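Local coordinates for SusD family protein (Bacteroides uniformis, PDB 7KV1) that probably binds beta-glucans at the cell surface of a human gut bacterium, as a SusD-family surface glycan-binding protein, at residues Thr432-Val437 / Ala444-Val449; Arg407-Leu412 / Arg438-Leu443. One frame throughout, in Å; residues are numbered along the deposited sequence.

Contact 1 (Thr432-Val437 / Ala444-Val449); sequences TWLNEV and AGLANV
Two hydrogen bonds join the side-chain amide of N435 to the backbone of L446, one residue's N-H and C=O gripped by a single group. The straighter runs from N435 ND2 to L446 O, 2.8 Å long with an N-H...O angle of 179°, and its acceptor lies in the amide plane. In return L446 N donates to N435 OD1 over 2.7 Å, arriving at a C=O...N angle of 110° and tilted from the carbonyl plane. Asparagine suits the place because its short amide offers donor and acceptor side by side, and its CG, anti to the carbonyl carbon (chi1 -77°), projects from the helix toward the loop. With serine in its place, the backbone N-H and C=O of L446 would probably lose their paired partner and the loop would be held less firmly to the helix. G445 passes close to this amide, its CA 3.2 Å from N435 OD1, where a side chain would collide with ND2. The loop runs back along helix 429-440 before helix 451-461 begins, a helix-loop-helix connection in the TPR-like SusD fold. The apolar part belongs to L434, whose CD2 meets L446 CD1 at 3.8 Å and V449 CG1 at 4.1 Å. V454 and E457 of helix 451-461 also touch L434, so this side chain is enclosed by the loop and the next helix.

Contact 2 (Arg407-Leu412 / Arg438-Leu443); sequences RYAETL and RTRAGL. With NCO (cobalt hexammine(III)), chain C.
R440 brings its guanidinium over the start of helix 408-420, where NH2 lies 3.9 Å from A409 CB and 3.5 Å from R407 NH1. The small methyl of A409 leaves room for this approach, and the bends of the R440 chain at chi2 (-86°) and chi3 (-72°) turn the guanidinium toward A409 and R407. The side chains of the two arginines cross obliquely and their guanidinium planes stand 49° apart, R440 NH2 arriving at the edge of the R407 group. The two groups are drawn together by shared carboxylates: E285 forms salt bridges to R407 NH1 and R440 NH1, while E461 bridges R407 NH1 and R440 NH2. Buried as both arginines are, this acidic company probably offsets their charge, and the several N-H groups of each let it serve more than one partner. R407 also stands at the N-cap position of helix 408-420.

Just beyond R440, helix 429-440 ends in a Schellman motif. G442 takes a positive phi, a conformation that favours glycine, and its N bonds back to T439 O over 3.0 Å, while L443 N reaches R438 O.

Y408 leaves the same first turn of helix 408-420 in another direction. Its ring has L412 CG over one face, and its hydroxyl accepts a 3.1 Å hydrogen bond from N5 of cobalt hexammine. The complex is also hydrogen-bonded to the carbonyl oxygens of I261, S263 and F266, so Y408 adds a side-chain oxygen to backbone acceptors. R407 and R440 with E285 and E461 form a buried arginine-glutamate network joining helices 408-420, 429-440 and 451-461 to the loop at E285, in the TPR-like SusD fold, beside the cobalt hexammine(III) site.

In the fold
Contacts 1 and 2 lie with their centres about 9 Å apart and share helix 429-440, which gives 432-437 to the first and its last turn to the second. Along the chain their segments alternate: 407-412, 432-437, 438-443, then 444-449. Helix 429-440 meets helix 408-420 before it and the loop leading to helix 451-461 after it. The two contacts also touch directly, through packing of W433 and V437 on L412 and of L446 on R438, and through a probable hydrogen bond from R438 NE to A444 O. Together they connect helix 429-440 to the helix before it and to the chain leading into the helix after it, within the SusD-family region; the bound complex lies by the first of these helices.

Contact 1 (Thr432-Val437 / Ala444-Val449)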
loop_
_atom_site.group_PDB
_atom_site.type_symbol
_atom_site.label_atom_id
_atom_site.label_comp_id
_atom_site.label_asym_id
_atom_site.label_seq_id
_atom_site.Cartn_x
_atom_site.Cartn_y
_atom_site.Cartn_z
ATOM N N THR A 432 -14.422 8.960 19.133
ATOM C CA THR A 432 -13.207 9.734 19.507
ATOM C C THR A 432 -12.143 9.637 18.391
ATOM O O THR A 432 -11.619 10.671 17.939
ATOM C CB THR A 432 -12.637 9.231 20.826
ATOM O OG1 THR A 432 -13.691 9.351 21.781
ATOM C CG2 THR A 432 -11.406 10.015 21.238
ATOM N N TRP A 433 -11.823 8.414 17.990
ATOM C CA TRP A 433 -10.757 8.115 16.996
ATOM C C TRP A 433 -11.095 8.669 15.611
ATOM O O TRP A 433 -10.235 9.398 15.042
ATOM C CB TRP A 433 -10.525 6.610 16.950
ATOM C CG TRP A 433 -10.100 6.092 18.280
ATOM C CD1 TRP A 433 -9.392 6.763 19.221
ATOM C CD2 TRP A 433 -10.300 4.767 18.783
ATOM N NE1 TRP A 433 -9.161 5.946 20.296
ATOM C CE2 TRP A 433 -9.716 4.725 20.068
ATOM C CE3 TRP A 433 -10.916 3.617 18.283
ATOM C CZ2 TRP A 433 -9.717 3.574 20.850
ATOM C CZ3 TRP A 433 -10.933 2.478 19.059
ATOM C CH2 TRP A 433 -10.351 2.471 20.332
ATOM N N LEU A 434 -12.268 8.346 15.065
ATOM C CA LEU A 434 -12.650 8.874 13.728
ATOM C C LEU A 434 -12.654 10.407 13.773
ATOM O O LEU A 434 -12.136 11.028 12.821
ATOM C CB LEU A 434 -14.012 8.338 13.280
ATOM C CG LEU A 434 -14.370 8.735 11.844
ATOM C CD1 LEU A 434 -14.902 7.537 11.078
ATOM C CD2 LEU A 434 -15.374 9.865 11.823
ATOM N N ASN A 435 -13.138 11.018 14.864
ATOM C CA ASN A 435 -13.283 12.498 14.916
ATOM C C ASN A 435 -11.906 13.172 15.004
ATOM O O ASN A 435 -11.796 14.317 14.524
ATOM C CB ASN A 435 -14.241 12.955 16.018
ATOM C CG ASN A 435 -15.688 12.755 15.630
ATOM O OD1 ASN A 435 -15.969 12.540 14.452
ATOM N ND2 ASN A 435 -16.607 12.824 16.600
ATOM N N GLU A 436 -10.897 12.513 15.576
ATOM C CA GLU A 436 -9.491 13.030 15.611
ATOM C C GLU A 436 -8.978 13.201 14.168
ATOM O O GLU A 436 -8.328 14.214 13.886
ATOM C CB GLU A 436 -8.640 12.041 16.407
ATOM C CG GLU A 436 -7.322 12.517 16.974
ATOM C CD GLU A 436 -6.843 11.638 18.138
ATOM O OE1 GLU A 436 -7.746 11.213 18.956
ATOM O OE2 GLU A 436 -5.576 11.316 18.233
ATOM N N VAL A 437 -9.269 12.232 13.300
ATOM C CA VAL A 437 -8.958 12.288 11.841
ATOM C C VAL A 437 -9.789 13.401 11.190
ATOM O O VAL A 437 -9.198 14.196 10.455
ATOM C CB VAL A 437 -9.166 10.924 11.153
ATOM C CG1 VAL A 437 -8.908 10.979 9.660
ATOM C CG2 VAL A 437 -8.301 9.832 11.772
ATOM N N ALA A 444 -16.041 19.060 10.906
ATOM C CA ALA A 444 -16.838 18.822 12.130
ATOM C C ALA A 444 -16.791 17.332 12.466
ATOM O O ALA A 444 -16.855 16.480 11.534
ATOM C CB ALA A 444 -18.268 19.289 11.926
ATOM N N GLY A 445 -16.708 17.022 13.754
ATOM C CA GLY A 445 -16.820 15.633 14.253
ATOM C C GLY A 445 -18.203 15.070 13.948
ATOM O O GLY A 445 -19.137 15.892 13.747
ATOM N N LEU A 446 -18.338 13.740 13.833
ATOM C CA LEU A 446 -19.656 13.067 13.745
ATOM C C LEU A 446 -20.159 12.838 15.181
ATOM O O LEU A 446 -19.345 12.484 16.015
ATOM C CB LEU A 446 -19.534 11.743 12.992
ATOM C CG LEU A 446 -18.985 11.844 11.569
ATOM C CD1 LEU A 446 -19.024 10.501 10.876
ATOM C CD2 LEU A 446 -19.757 12.860 10.755
ATOM N N ALA A 447 -21.453 13.033 15.442
ATOM C CA ALA A 447 -22.052 12.799 16.788
ATOM C C ALA A 447 -22.226 11.304 17.069
ATOM O O ALA A 447 -22.351 10.918 18.238
ATOM C CB ALA A 447 -23.368 13.534 16.911
ATOM N N ASN A 448 -22.311 10.492 16.040
ATOM C CA ASN A 448 -22.437 9.019 16.152
ATOM C C ASN A 448 -21.704 8.439 14.938
ATOM O O ASN A 448 -21.817 9.047 13.881
ATOM C CB ASN A 448 -23.894 8.554 16.221
ATOM C CG ASN A 448 -24.031 7.051 16.423
ATOM O OD1 ASN A 448 -23.564 6.498 17.408
ATOM N ND2 ASN A 448 -24.657 6.363 15.490
ATOM N N VAL A 449 -20.969 7.345 15.094
ATOM C CA VAL A 449 -20.133 6.800 13.989
ATOM C C VAL A 449 -20.608 5.386 13.692
ATOM O O VAL A 449 -20.924 4.612 14.641
ATOM C CB VAL A 449 -18.619 6.893 14.265
ATOM C CG1 VAL A 449 -18.161 8.326 14.467
ATOM C CG2 VAL A 449 -18.177 6.067 15.460
#

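Contact 2 (Arg407-Leu412 / Arg438-Leu443)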
loop_
_atom_site.group_PDB
_atom_site.type_symbol
_atom_site.label_atom_id
_atom_site.label_comp_id
_atom_site.label_asym_id
_atom_site.label_seq_id
_atom_site.Cartn_x
_atom_site.Cartn_y
_atom_site.Cartn_z
ATOM N N ARG A 407 0.380 5.070 8.152
ATOM C CA ARG A 407 0.255 6.313 8.954
ATOM C C ARG A 407 -0.660 6.058 10.163
ATOM O O ARG A 407 -1.602 5.268 10.076
ATOM C CB ARG A 407 -0.350 7.435 8.104
ATOM C CG ARG A 407 0.474 7.757 6.874
ATOM C CD ARG A 407 0.034 9.063 6.295
ATOM N NE ARG A 407 -1.139 9.056 5.449
ATOM C CZ ARG A 407 -2.308 9.642 5.723
ATOM N NH1 ARG A 407 -2.543 10.174 6.908
ATOM N NH2 ARG A 407 -3.257 9.673 4.795
ATOM N N TYR A 408 -0.460 6.804 11.225
ATOM C CA TYR A 408 -1.298 6.712 12.440
ATOM C C TYR A 408 -2.766 7.087 12.129
ATOM O O TYR A 408 -3.621 6.639 12.910
ATOM C CB TYR A 408 -0.663 7.555 13.547
ATOM C CG TYR A 408 -1.405 7.610 14.855
ATOM C CD1 TYR A 408 -1.441 6.521 15.717
ATOM C CD2 TYR A 408 -2.076 8.757 15.232
ATOM C CE1 TYR A 408 -2.110 6.593 16.927
ATOM C CE2 TYR A 408 -2.727 8.854 16.453
ATOM C CZ TYR A 408 -2.768 7.760 17.287
ATOM O OH TYR A 408 -3.419 7.844 18.477
ATOM N N ALA A 409 -3.078 7.838 11.062
ATOM C CA ALA A 409 -4.486 8.050 10.631
ATOM C C ALA A 409 -5.150 6.684 10.393
ATOM O O ALA A 409 -6.291 6.466 10.837
ATOM C CB ALA A 409 -4.595 8.950 9.418
ATOM N N GLU A 410 -4.411 5.745 9.797
ATOM C CA GLU A 410 -4.919 4.389 9.517
ATOM C C GLU A 410 -5.060 3.573 10.814
ATOM O O GLU A 410 -6.011 2.778 10.921
ATOM C CB GLU A 410 -4.044 3.723 8.450
ATOM C CG GLU A 410 -4.672 2.476 7.918
ATOM C CD GLU A 410 -3.949 1.725 6.819
ATOM O OE1 GLU A 410 -2.815 2.103 6.436
ATOM O OE2 GLU A 410 -4.598 0.813 6.280
ATOM N N THR A 411 -4.169 3.753 11.788
ATOM C CA THR A 411 -4.334 3.176 13.151
ATOM C C THR A 411 -5.708 3.584 13.703
ATOM O O THR A 411 -6.465 2.694 14.143
ATOM C CB THR A 411 -3.183 3.591 14.075
ATOM O OG1 THR A 411 -1.924 3.412 13.407
ATOM C CG2 THR A 411 -3.237 2.830 15.378
ATOM N N LEU A 412 -6.047 4.877 13.655
ATOM C CA LEU A 412 -7.295 5.387 14.281
ATOM C C LEU A 412 -8.487 4.806 13.519
ATOM O O LEU A 412 -9.417 4.301 14.178
ATOM C CB LEU A 412 -7.299 6.922 14.277
ATOM C CG LEU A 412 -6.315 7.596 15.238
ATOM C CD1 LEU A 412 -6.137 9.053 14.859
ATOM C CD2 LEU A 412 -6.759 7.491 16.703
ATOM N N ARG A 438 -11.097 13.458 11.404
ATOM C CA ARG A 438 -11.963 14.500 10.774
ATOM C C ARG A 438 -11.499 15.886 11.219
ATOM O O ARG A 438 -11.348 16.758 10.366
ATOM C CB ARG A 438 -13.416 14.278 11.163
ATOM C CG ARG A 438 -14.033 13.061 10.501
ATOM C CD ARG A 438 -15.536 12.985 10.648
ATOM N NE ARG A 438 -16.264 14.102 10.072
ATOM C CZ ARG A 438 -16.661 14.198 8.803
ATOM N NH1 ARG A 438 -16.353 13.267 7.900
ATOM N NH2 ARG A 438 -17.352 15.263 8.441
ATOM N N THR A 439 -11.235 16.072 12.512
ATOM C CA THR A 439 -10.813 17.383 13.075
ATOM C C THR A 439 -9.490 17.817 12.436
ATOM O O THR A 439 -9.352 19.004 12.113
ATOM C CB THR A 439 -10.683 17.335 14.603
ATOM O OG1 THR A 439 -11.971 16.984 15.065
ATOM C CG2 THR A 439 -10.312 18.668 15.219
ATOM N N ARG A 440 -8.521 16.906 12.263
ATOM C CA ARG A 440 -7.202 17.259 11.662
ATOM C C ARG A 440 -7.464 17.779 10.241
ATOM O O ARG A 440 -6.771 18.719 9.750
ATOM C CB ARG A 440 -6.241 16.058 11.748
ATOM C CG ARG A 440 -4.807 16.360 11.336
ATOM C CD ARG A 440 -4.637 16.209 9.818
ATOM N NE ARG A 440 -4.679 14.804 9.374
ATOM C CZ ARG A 440 -3.649 13.955 9.477
ATOM N NH1 ARG A 440 -2.508 14.352 10.022
ATOM N NH2 ARG A 440 -3.769 12.699 9.061
ATOM N N ALA A 441 -8.456 17.224 9.575
ATOM C CA ALA A 441 -8.805 17.629 8.190
ATOM C C ALA A 441 -9.657 18.920 8.144
ATOM O O ALA A 441 -9.957 19.361 7.056
ATOM C CB ALA A 441 -9.470 16.481 7.499
ATOM N N GLY A 442 -10.021 19.508 9.282
ATOM C CA GLY A 442 -10.779 20.777 9.355
ATOM C C GLY A 442 -12.292 20.568 9.319
ATOM O O GLY A 442 -13.018 21.563 9.139
ATOM N N LEU A 443 -12.753 19.326 9.465
ATOM C CA LEU A 443 -14.183 18.966 9.390
ATOM C C LEU A 443 -14.724 18.917 10.804
ATOM O O LEU A 443 -13.915 18.671 11.736
ATOM C CB LEU A 443 -14.379 17.607 8.739
ATOM C CG LEU A 443 -13.941 17.484 7.282
ATOM C CD1 LEU A 443 -14.343 16.114 6.745
ATOM C CD2 LEU A 443 -14.532 18.600 6.433
HETATM CO CO NCO C . -1.683 9.875 21.798
HETATM N N1 NCO C . 0.280 10.236 22.011
HETATM N N2 NCO C . -3.607 9.353 21.693
HETATM N N3 NCO C . -2.210 11.543 22.895
HETATM N N4 NCO C . -1.623 8.793 23.444
HETATM N N5 NCO C . -1.225 8.218 20.699
HETATM N N6 NCO C . -1.775 10.979 20.161
#